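Local coordinates for protein adenosine deaminase 1 (Arthrobacter aurescens, PDB 3RYS) that probably catalyses the zinc-dependent hydrolytic deamination of adenine to hypoxanthine, releasing ammonium, as a step in purine salvage, at residues Tyr186-Ala189 with Ala190-Leu194; Ala320-Ala323 with Arg324-Val327; Leu155-Leu158 with Leu159-Ala163. One frame throughout, in Å; residues are numbered along the deposited sequence.

Interaction 1: Tyr186-Ala189 with Ala190-Leu194; sequences YQRA and AEAGL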
ATOM      1  N   TYR A 186     -17.151  -8.419  -1.480  1.00 18.94           N
ATOM      2  CA  TYR A 186     -17.081  -7.279  -2.395  1.00 23.35           C
ATOM      3  C   TYR A 186     -18.442  -6.827  -2.925  1.00 23.99           C
ATOM      4  O   TYR A 186     -18.644  -5.639  -3.196  1.00 21.50           O
ATOM      5  CB  TYR A 186     -16.091  -7.537  -3.539  1.00 21.45           C
ATOM      6  CG  TYR A 186     -14.670  -7.255  -3.128  1.00 19.79           C
ATOM      7  CD1 TYR A 186     -13.990  -6.143  -3.613  1.00 20.20           C
ATOM      8  CD2 TYR A 186     -14.019  -8.079  -2.217  1.00 16.72           C
ATOM      9  CE1 TYR A 186     -12.689  -5.873  -3.220  1.00 19.53           C
ATOM     10  CE2 TYR A 186     -12.723  -7.821  -1.818  1.00 17.93           C
ATOM     11  CZ  TYR A 186     -12.063  -6.718  -2.322  1.00 19.72           C
ATOM     12  OH  TYR A 186     -10.774  -6.462  -1.922  1.00 19.39           O
ATOM     13  N   GLN A 187     -19.372  -7.767  -3.070  1.00 23.93           N
ATOM     14  CA  GLN A 187     -20.744  -7.402  -3.396  1.00 25.03           C
ATOM     15  C   GLN A 187     -21.324  -6.570  -2.257  1.00 24.03           C
ATOM     16  O   GLN A 187     -22.030  -5.590  -2.486  1.00 26.38           O
ATOM     17  CB  GLN A 187     -21.600  -8.641  -3.661  1.00 24.36           C
ATOM     18  CG  GLN A 187     -21.542  -9.130  -5.102  1.00 30.20           C
ATOM     19  CD  GLN A 187     -22.270 -10.452  -5.310  1.00 41.23           C
ATOM     20  OE1 GLN A 187     -22.113 -11.398  -4.530  1.00 41.45           O
ATOM     21  NE2 GLN A 187     -23.064 -10.526  -6.373  1.00 34.96           N
ATOM     22  N   ARG A 188     -21.004  -6.955  -1.025  1.00 23.55           N
ATOM     23  CA  ARG A 188     -21.407  -6.187   0.149  1.00 29.42           C
ATOM     24  C   ARG A 188     -20.862  -4.764   0.101  1.00 27.17           C
ATOM     25  O   ARG A 188     -21.607  -3.797   0.249  1.00 24.51           O
ATOM     26  CB  ARG A 188     -20.939  -6.881   1.431  1.00 30.60           C
ATOM     27  CG  ARG A 188     -22.043  -7.568   2.223  1.00 35.39           C
ATOM     28  CD  ARG A 188     -22.633  -6.621   3.260  1.00 36.53           C
ATOM     29  NE  ARG A 188     -22.975  -5.331   2.671  1.00 37.20           N
ATOM     30  CZ  ARG A 188     -23.611  -4.353   3.310  1.00 41.95           C
ATOM     31  NH1 ARG A 188     -23.878  -3.215   2.678  1.00 38.45           N
ATOM     32  NH2 ARG A 188     -23.982  -4.511   4.576  1.00 41.52           N
ATOM     33  N   ALA A 189     -19.556  -4.652  -0.112  1.00 27.05           N
ATOM     34  CA  ALA A 189     -18.877  -3.364  -0.159  1.00 23.61           C
ATOM     35  C   ALA A 189     -19.432  -2.443  -1.243  1.00 21.22           C
ATOM     36  O   ALA A 189     -19.678  -1.266  -0.994  1.00 21.33           O
ATOM     37  CB  ALA A 189     -17.384  -3.569  -0.358  1.00 21.81           C
ATOM     38  N   ALA A 190     -19.611  -2.975  -2.447  1.00 22.42           N
ATOM     39  CA  ALA A 190     -20.075  -2.165  -3.571  1.00 21.86           C
ATOM     40  C   ALA A 190     -21.450  -1.561  -3.307  1.00 23.26           C
ATOM     41  O   ALA A 190     -21.669  -0.371  -3.540  1.00 18.62           O
ATOM     42  CB  ALA A 190     -20.087  -2.986  -4.858  1.00 23.39           C
ATOM     43  N   GLU A 191     -22.378  -2.382  -2.820  1.00 25.58           N
ATOM     44  CA  GLU A 191     -23.718  -1.894  -2.501  1.00 27.24           C
ATOM     45  C   GLU A 191     -23.702  -0.952  -1.297  1.00 25.97           C
ATOM     46  O   GLU A 191     -24.684  -0.262  -1.033  1.00 32.52           O
ATOM     47  CB  GLU A 191     -24.700  -3.052  -2.288  1.00 25.11           C
ATOM     48  CG  GLU A 191     -24.422  -3.906  -1.065  1.00 36.28           C
ATOM     49  CD  GLU A 191     -25.238  -5.193  -1.045  1.00 43.77           C
ATOM     50  OE1 GLU A 191     -25.623  -5.682  -2.135  1.00 35.46           O
ATOM     51  OE2 GLU A 191     -25.487  -5.721   0.064  1.00 41.95           O
ATOM     52  N   ALA A 192     -22.581  -0.916  -0.578  1.00 23.38           N
ATOM     53  CA  ALA A 192     -22.396   0.036   0.513  1.00 19.38           C
ATOM     54  C   ALA A 192     -21.749   1.329   0.015  1.00 20.30           C
ATOM     55  O   ALA A 192     -21.535   2.261   0.787  1.00 20.93           O
ATOM     56  CB  ALA A 192     -21.571  -0.579   1.629  1.00 18.93           C
ATOM     57  N   GLY A 193     -21.446   1.382  -1.279  1.00 19.69           N
ATOM     58  CA  GLY A 193     -20.854   2.564  -1.881  1.00 17.95           C
ATOM     59  C   GLY A 193     -19.356   2.626  -1.660  1.00 23.36           C
ATOM     60  O   GLY A 193     -18.718   3.657  -1.886  1.00 19.17           O
ATOM     61  N   LEU A 194     -18.789   1.512  -1.213  1.00 24.66           N
ATOM     62  CA  LEU A 194     -17.366   1.449  -0.913  1.00 21.30           C
ATOM     63  C   LEU A 194     -16.563   1.138  -2.166  1.00 19.83           C
ATOM     64  O   LEU A 194     -16.958   0.307  -2.984  1.00 22.26           O
ATOM     65  CB  LEU A 194     -17.090   0.403   0.170  1.00 19.03           C
ATOM     66  CG  LEU A 194     -17.565   0.732   1.585  1.00 18.30           C
ATOM     67  CD1 LEU A 194     -17.587  -0.522   2.450  1.00 19.73           C
ATOM     68  CD2 LEU A 194     -16.691   1.810   2.212  1.00 17.74           C
TER
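Arg188 and Glu191 meet through their charged ends near the close of helix 183-191. Arg188 NE lies 3.6 Å from Glu191 OE2, a long salt bridge carried by charge alone: the oxygen sits well out of the guanidinium plane, no N-H points at it, and the two flat groups are turned 59° apart where the side chains cross at about a right angle. Glu191 holds CG between its backbone N and carbonyl carbon (chi1 67°) and runs extended from there, which carries OE2 to the arginine. Bends at chi2 and chi3 fold the Arg188 chain round so that its end comes back to this last turn, where NH1 also approaches Ala192 CB at 3.7 Å. Its NH2 makes a second, weak and long ion pair with Asp156 of helix 148-160, leaving the guanidinium between two acids. The same turn closes the helix in a Schellman motif. Gly193 takes positive phi, which suits a residue without a side chain, and its N bonds Ala190 O at 2.9 Å. Leu194 N reaches back to Ala189 O, also at 2.9 Å, while Ala192 N comes 3.0 Å from Ala189 O on the opposite face of that carbonyl, 67° out of its plane. The turn brings Leu194 CB to 4.0 Å from Ala189 CB, and both side chains rest on Ile168 of strand 167-171, on the sheet side of a beta-alpha-beta unit of the TIM barrel. The Tyr186 ring leaves the helix end and sends OH to a hydrogen bond with Ile197 O of strand 195-200.

Interaction 2: Ala320-Ala323 with Arg324-Val327; sequences ASDA and RKAV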
ATOM      1  N   ALA A 320      -9.018  10.479  -5.125  1.00 19.84           N
ATOM      2  CA  ALA A 320      -9.132  11.856  -4.675  1.00 17.00           C
ATOM      3  C   ALA A 320     -10.071  12.633  -5.596  1.00 20.86           C
ATOM      4  O   ALA A 320     -10.404  12.170  -6.692  1.00 21.54           O
ATOM      5  CB  ALA A 320      -7.764  12.510  -4.628  1.00 15.90           C
ATOM      6  N   SER A 321     -10.499  13.809  -5.145  1.00 20.14           N
ATOM      7  CA  SER A 321     -11.377  14.661  -5.936  1.00 18.74           C
ATOM      8  C   SER A 321     -10.677  15.132  -7.208  1.00 21.54           C
ATOM      9  O   SER A 321      -9.458  15.306  -7.230  1.00 24.10           O
ATOM     10  CB  SER A 321     -11.803  15.878  -5.121  1.00 19.60           C
ATOM     11  OG  SER A 321     -10.717  16.772  -4.945  1.00 19.12           O
ATOM     12  N   ASP A 322     -11.445  15.346  -8.267  1.00 20.18           N
ATOM     13  CA  ASP A 322     -10.864  15.835  -9.508  1.00 23.44           C
ATOM     14  C   ASP A 322     -10.137  17.157  -9.259  1.00 23.58           C
ATOM     15  O   ASP A 322      -9.164  17.485  -9.944  1.00 21.81           O
ATOM     16  CB  ASP A 322     -11.943  15.989 -10.582  1.00 21.73           C
ATOM     17  CG  ASP A 322     -12.546  14.657 -10.991  1.00 27.90           C
ATOM     18  OD1 ASP A 322     -11.787  13.669 -11.104  1.00 27.09           O
ATOM     19  OD2 ASP A 322     -13.777  14.593 -11.194  1.00 29.79           O
ATOM     20  N   ALA A 323     -10.614  17.901  -8.265  1.00 20.81           N
ATOM     21  CA  ALA A 323      -9.998  19.165  -7.872  1.00 21.43           C
ATOM     22  C   ALA A 323      -8.627  18.928  -7.244  1.00 22.27           C
ATOM     23  O   ALA A 323      -7.651  19.602  -7.578  1.00 20.76           O
ATOM     24  CB  ALA A 323     -10.905  19.915  -6.901  1.00 19.52           C
ATOM     25  N   ARG A 324      -8.565  17.966  -6.329  1.00 21.50           N
ATOM     26  CA  ARG A 324      -7.315  17.599  -5.682  1.00 20.74           C
ATOM     27  C   ARG A 324      -6.323  17.036  -6.694  1.00 22.81           C
ATOM     28  O   ARG A 324      -5.119  17.257  -6.578  1.00 24.88           O
ATOM     29  CB  ARG A 324      -7.569  16.581  -4.571  1.00 20.00           C
ATOM     30  CG  ARG A 324      -6.330  16.190  -3.792  1.00 17.82           C
ATOM     31  CD  ARG A 324      -5.713  17.386  -3.099  1.00 18.02           C
ATOM     32  NE  ARG A 324      -4.557  17.007  -2.290  1.00 24.27           N
ATOM     33  CZ  ARG A 324      -3.899  17.846  -1.495  1.00 25.49           C
ATOM     34  NH1 ARG A 324      -4.289  19.110  -1.409  1.00 25.63           N
ATOM     35  NH2 ARG A 324      -2.857  17.423  -0.786  1.00 23.15           N
ATOM     36  N   LYS A 325      -6.832  16.310  -7.685  1.00 20.41           N
ATOM     37  CA  LYS A 325      -5.982  15.741  -8.725  1.00 19.70           C
ATOM     38  C   LYS A 325      -5.376  16.844  -9.579  1.00 21.50           C
ATOM     39  O   LYS A 325      -4.179  16.827  -9.880  1.00 19.71           O
ATOM     40  CB  LYS A 325      -6.776  14.777  -9.611  1.00 18.92           C
ATOM     41  CG  LYS A 325      -7.138  13.464  -8.936  1.00 18.23           C
ATOM     42  CD  LYS A 325      -8.105  12.647  -9.777  1.00 15.45           C
ATOM     43  CE  LYS A 325      -8.306  11.261  -9.181  1.00 20.75           C
ATOM     44  NZ  LYS A 325      -9.385  10.498  -9.866  1.00 20.94           N
ATOM     45  N   ALA A 326      -6.213  17.804  -9.962  1.00 17.97           N
ATOM     46  CA  ALA A 326      -5.791  18.888 -10.841  1.00 18.91           C
ATOM     47  C   ALA A 326      -4.597  19.658 -10.282  1.00 20.76           C
ATOM     48  O   ALA A 326      -3.591  19.838 -10.973  1.00 18.66           O
ATOM     49  CB  ALA A 326      -6.953  19.830 -11.118  1.00 20.00           C
ATOM     50  N   VAL A 327      -4.708  20.111  -9.036  1.00 16.84           N
ATOM     51  CA  VAL A 327      -3.633  20.884  -8.424  1.00 20.83           C
ATOM     52  C   VAL A 327      -2.363  20.047  -8.248  1.00 20.17           C
ATOM     53  O   VAL A 327      -1.252  20.553  -8.408  1.00 20.47           O
ATOM     54  CB  VAL A 327      -4.055  21.522  -7.073  1.00 19.96           C
ATOM     55  CG1 VAL A 327      -5.319  22.353  -7.247  1.00 15.47           C
ATOM     56  CG2 VAL A 327      -4.247  20.458  -6.007  1.00 23.11           C
TER
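The N-cap of helix 322-339, the last helix of the chain, is built by Ser321, whose OG accepts from Arg324 N at 2.8 Å. The hydroxyl is placed for this by a chi1 of 71°, which sets OG between the serine's own N and carbonyl carbon and turns it over the start of the first turn. The serine backbone opens the helix as well: Lys325 N lies 2.8 Å from Ser321 O, a hydrogen bond of the first turn. Ala326 N to Asp322 O at 3.0 Å follows, then a weak bond of 3.3 Å from Val327 N to Ala323 O. Just ahead of the cap, Ala320 CB packs on the aliphatic root of Arg324, 4.0 Å from its CG. Arg324 has CG opposite its own N (chi1 -177°) and bends at chi2, and the guanidinium thereby leaves the first turn and gives NH2 to Arg96 O. This ties the start of the chain's last helix to the beginning of strand 95-102, at the N-terminal end of the TIM-barrel strands, away from the zinc and adenine site. Lys325 runs extended in another direction, past the loop before the helix, bringing CE to 3.4 Å from Ala320 O and NZ to a weak hydrogen bond with Ser318 O. Its NZ stays 4.2 Å from Asp322 OD1, too far for a salt bridge, though the opposite charges probably attract; the Asp322 carboxylate, in the first turn, would also be favoured by the helix dipole.

Interaction 3: Leu155-Leu158 with Leu159-Ala163; sequences LDQL and LAMHA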
ATOM      1  N   LEU A 155     -16.760  -6.292   8.291  1.00 18.94           N
ATOM      2  CA  LEU A 155     -17.288  -5.259   7.406  1.00 18.20           C
ATOM      3  C   LEU A 155     -18.590  -4.683   7.959  1.00 18.45           C
ATOM      4  O   LEU A 155     -18.758  -3.466   8.023  1.00 15.79           O
ATOM      5  CB  LEU A 155     -17.516  -5.818   6.002  1.00 19.03           C
ATOM      6  CG  LEU A 155     -18.147  -4.839   5.008  1.00 19.14           C
ATOM      7  CD1 LEU A 155     -17.343  -3.555   4.956  1.00 17.23           C
ATOM      8  CD2 LEU A 155     -18.263  -5.464   3.624  1.00 23.32           C
ATOM      9  N   ASP A 156     -19.504  -5.568   8.353  1.00 17.63           N
ATOM     10  CA  ASP A 156     -20.771  -5.170   8.961  1.00 18.81           C
ATOM     11  C   ASP A 156     -20.575  -4.221  10.138  1.00 21.45           C
ATOM     12  O   ASP A 156     -21.285  -3.221  10.262  1.00 18.62           O
ATOM     13  CB  ASP A 156     -21.545  -6.398   9.438  1.00 19.80           C
ATOM     14  CG  ASP A 156     -22.298  -7.083   8.324  1.00 27.56           C
ATOM     15  OD1 ASP A 156     -22.610  -6.422   7.307  1.00 30.82           O
ATOM     16  OD2 ASP A 156     -22.582  -8.291   8.471  1.00 34.03           O
ATOM     17  N   GLN A 157     -19.624  -4.544  11.010  1.00 18.40           N
ATOM     18  CA  GLN A 157     -19.368  -3.714  12.179  1.00 20.74           C
ATOM     19  C   GLN A 157     -18.762  -2.368  11.807  1.00 24.98           C
ATOM     20  O   GLN A 157     -19.093  -1.354  12.417  1.00 27.62           O
ATOM     21  CB  GLN A 157     -18.494  -4.442  13.196  1.00 20.78           C
ATOM     22  CG  GLN A 157     -19.270  -4.927  14.404  1.00 28.13           C
ATOM     23  CD  GLN A 157     -19.563  -3.810  15.391  1.00 31.27           C
ATOM     24  OE1 GLN A 157     -18.647  -3.187  15.928  1.00 38.44           O
ATOM     25  NE2 GLN A 157     -20.841  -3.559  15.641  1.00 27.29           N
ATOM     26  N   LEU A 158     -17.881  -2.360  10.812  1.00 19.18           N
ATOM     27  CA  LEU A 158     -17.344  -1.106  10.296  1.00 19.11           C
ATOM     28  C   LEU A 158     -18.463  -0.208   9.787  1.00 20.04           C
ATOM     29  O   LEU A 158     -18.519   0.976  10.112  1.00 22.43           O
ATOM     30  CB  LEU A 158     -16.330  -1.366   9.185  1.00 17.52           C
ATOM     31  CG  LEU A 158     -15.002  -1.920   9.692  1.00 20.37           C
ATOM     32  CD1 LEU A 158     -14.076  -2.258   8.537  1.00 19.28           C
ATOM     33  CD2 LEU A 158     -14.351  -0.926  10.642  1.00 16.68           C
ATOM     34  N   LEU A 159     -19.360  -0.782   8.994  1.00 18.31           N
ATOM     35  CA  LEU A 159     -20.508  -0.045   8.487  1.00 20.49           C
ATOM     36  C   LEU A 159     -21.370   0.498   9.623  1.00 22.82           C
ATOM     37  O   LEU A 159     -21.628   1.699   9.702  1.00 22.50           O
ATOM     38  CB  LEU A 159     -21.352  -0.935   7.576  1.00 19.68           C
ATOM     39  CG  LEU A 159     -20.727  -1.301   6.229  1.00 21.01           C
ATOM     40  CD1 LEU A 159     -21.749  -2.000   5.347  1.00 25.22           C
ATOM     41  CD2 LEU A 159     -20.166  -0.063   5.533  1.00 14.52           C
ATOM     42  N   ALA A 160     -21.814  -0.401  10.497  1.00 25.39           N
ATOM     43  CA  ALA A 160     -22.670  -0.046  11.627  1.00 25.38           C
ATOM     44  C   ALA A 160     -22.096   1.100  12.464  1.00 27.66           C
ATOM     45  O   ALA A 160     -22.829   1.990  12.899  1.00 29.17           O
ATOM     46  CB  ALA A 160     -22.919  -1.268  12.506  1.00 19.31           C
ATOM     47  N   MET A 161     -20.787   1.069  12.687  1.00 22.08           N
ATOM     48  CA  MET A 161     -20.130   2.075  13.515  1.00 26.96           C
ATOM     49  C   MET A 161     -19.758   3.310  12.704  1.00 27.43           C
ATOM     50  O   MET A 161     -19.199   4.275  13.238  1.00 22.18           O
ATOM     51  CB  MET A 161     -18.886   1.493  14.199  1.00 27.01           C
ATOM     52  CG  MET A 161     -17.785   1.049  13.241  1.00 26.56           C
ATOM     53  SD  MET A 161     -16.528   0.005  14.022  1.00 36.75           S
ATOM     54  CE  MET A 161     -15.246   1.204  14.398  1.00 17.20           C
ATOM     55  N   HIS A 162     -20.070   3.276  11.413  1.00 24.01           N
ATOM     56  CA  HIS A 162     -19.748   4.386  10.526  1.00 25.70           C
ATOM     57  C   HIS A 162     -18.248   4.681  10.512  1.00 25.58           C
ATOM     58  O   HIS A 162     -17.830   5.833  10.659  1.00 23.13           O
ATOM     59  CB  HIS A 162     -20.516   5.643  10.942  1.00 27.29           C
ATOM     60  CG  HIS A 162     -22.000   5.541  10.757  1.00 35.15           C
ATOM     61  ND1 HIS A 162     -22.873   5.398  11.813  1.00 32.26           N
ATOM     62  CD2 HIS A 162     -22.762   5.572   9.637  1.00 37.18           C
ATOM     63  CE1 HIS A 162     -24.111   5.341  11.353  1.00 33.14           C
ATOM     64  NE2 HIS A 162     -24.071   5.445  10.038  1.00 43.61           N
ATOM     65  N   ALA A 163     -17.435   3.644  10.345  1.00 20.23           N
ATOM     66  CA  ALA A 163     -15.995   3.840  10.258  1.00 22.14           C
ATOM     67  C   ALA A 163     -15.665   4.652   9.014  1.00 22.68           C
ATOM     68  O   ALA A 163     -16.221   4.399   7.946  1.00 23.69           O
ATOM     69  CB  ALA A 163     -15.271   2.506  10.229  1.00 20.93           C
TER
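Leu158 CD2 is the hub of the apolar contact, lying 3.6 Å from Ala163 CB and 4.1 Å from Met161 SD, where helix 148-160 stops in a Schellman motif. The Leu158 and Met161 side chains run next to each other in the same direction, the methionine bending at chi3; as modelled its CG stands too close to Gln157 O for its exact place to be certain. Both also touch Val118 of the neighbouring helix 114-125. An alanine in place of Met161 would remove everything beyond CB, the sulfur included, and is likely to leave the flank of Leu158 and Val118 less well packed. The closing turn positions this group: Ala163 N donates to Leu158 O at 2.9 Å along a straight N-H...O line (179°), bringing the Ala163 methyl up against Leu158. Further round the helix, Leu155 CD1 meets Leu159 CG at 4.3 Å, and both leucines press on Arg188 of helix 183-191, the next helix of the TIM barrel. His162 leaves the helix with positive phi (58°), its N bonded to Leu159 O at 2.8 Å, and that same Leu159 O stands 3.9 Å above one face of the His162 ring, offset toward the rim.

In the fold
Along the chain interaction 3 comes first, interaction 1 second and interaction 2 last, all within the adenosine deaminase TIM barrel. Interactions 3 and 1 end successive helices, 148-160 and 183-191, which flank strand 167-171 in consecutive beta-alpha-beta units. Their centres are 12 Å apart and they touch: Leu155 CD1 packs 3.9 Å from Leu194 CD1, so the two neighbouring helix ends pack directly on each other. Interaction 2 instead starts helix 322-339; its centre is 24 Å from that of interaction 1 and 28 Å from that of interaction 3, without touching either. Interactions 3 and 1 thus close two helices outside the sheet whose strand 195-200 carries the zinc ligand His199, while interaction 2 lies by the start of strand 95-102.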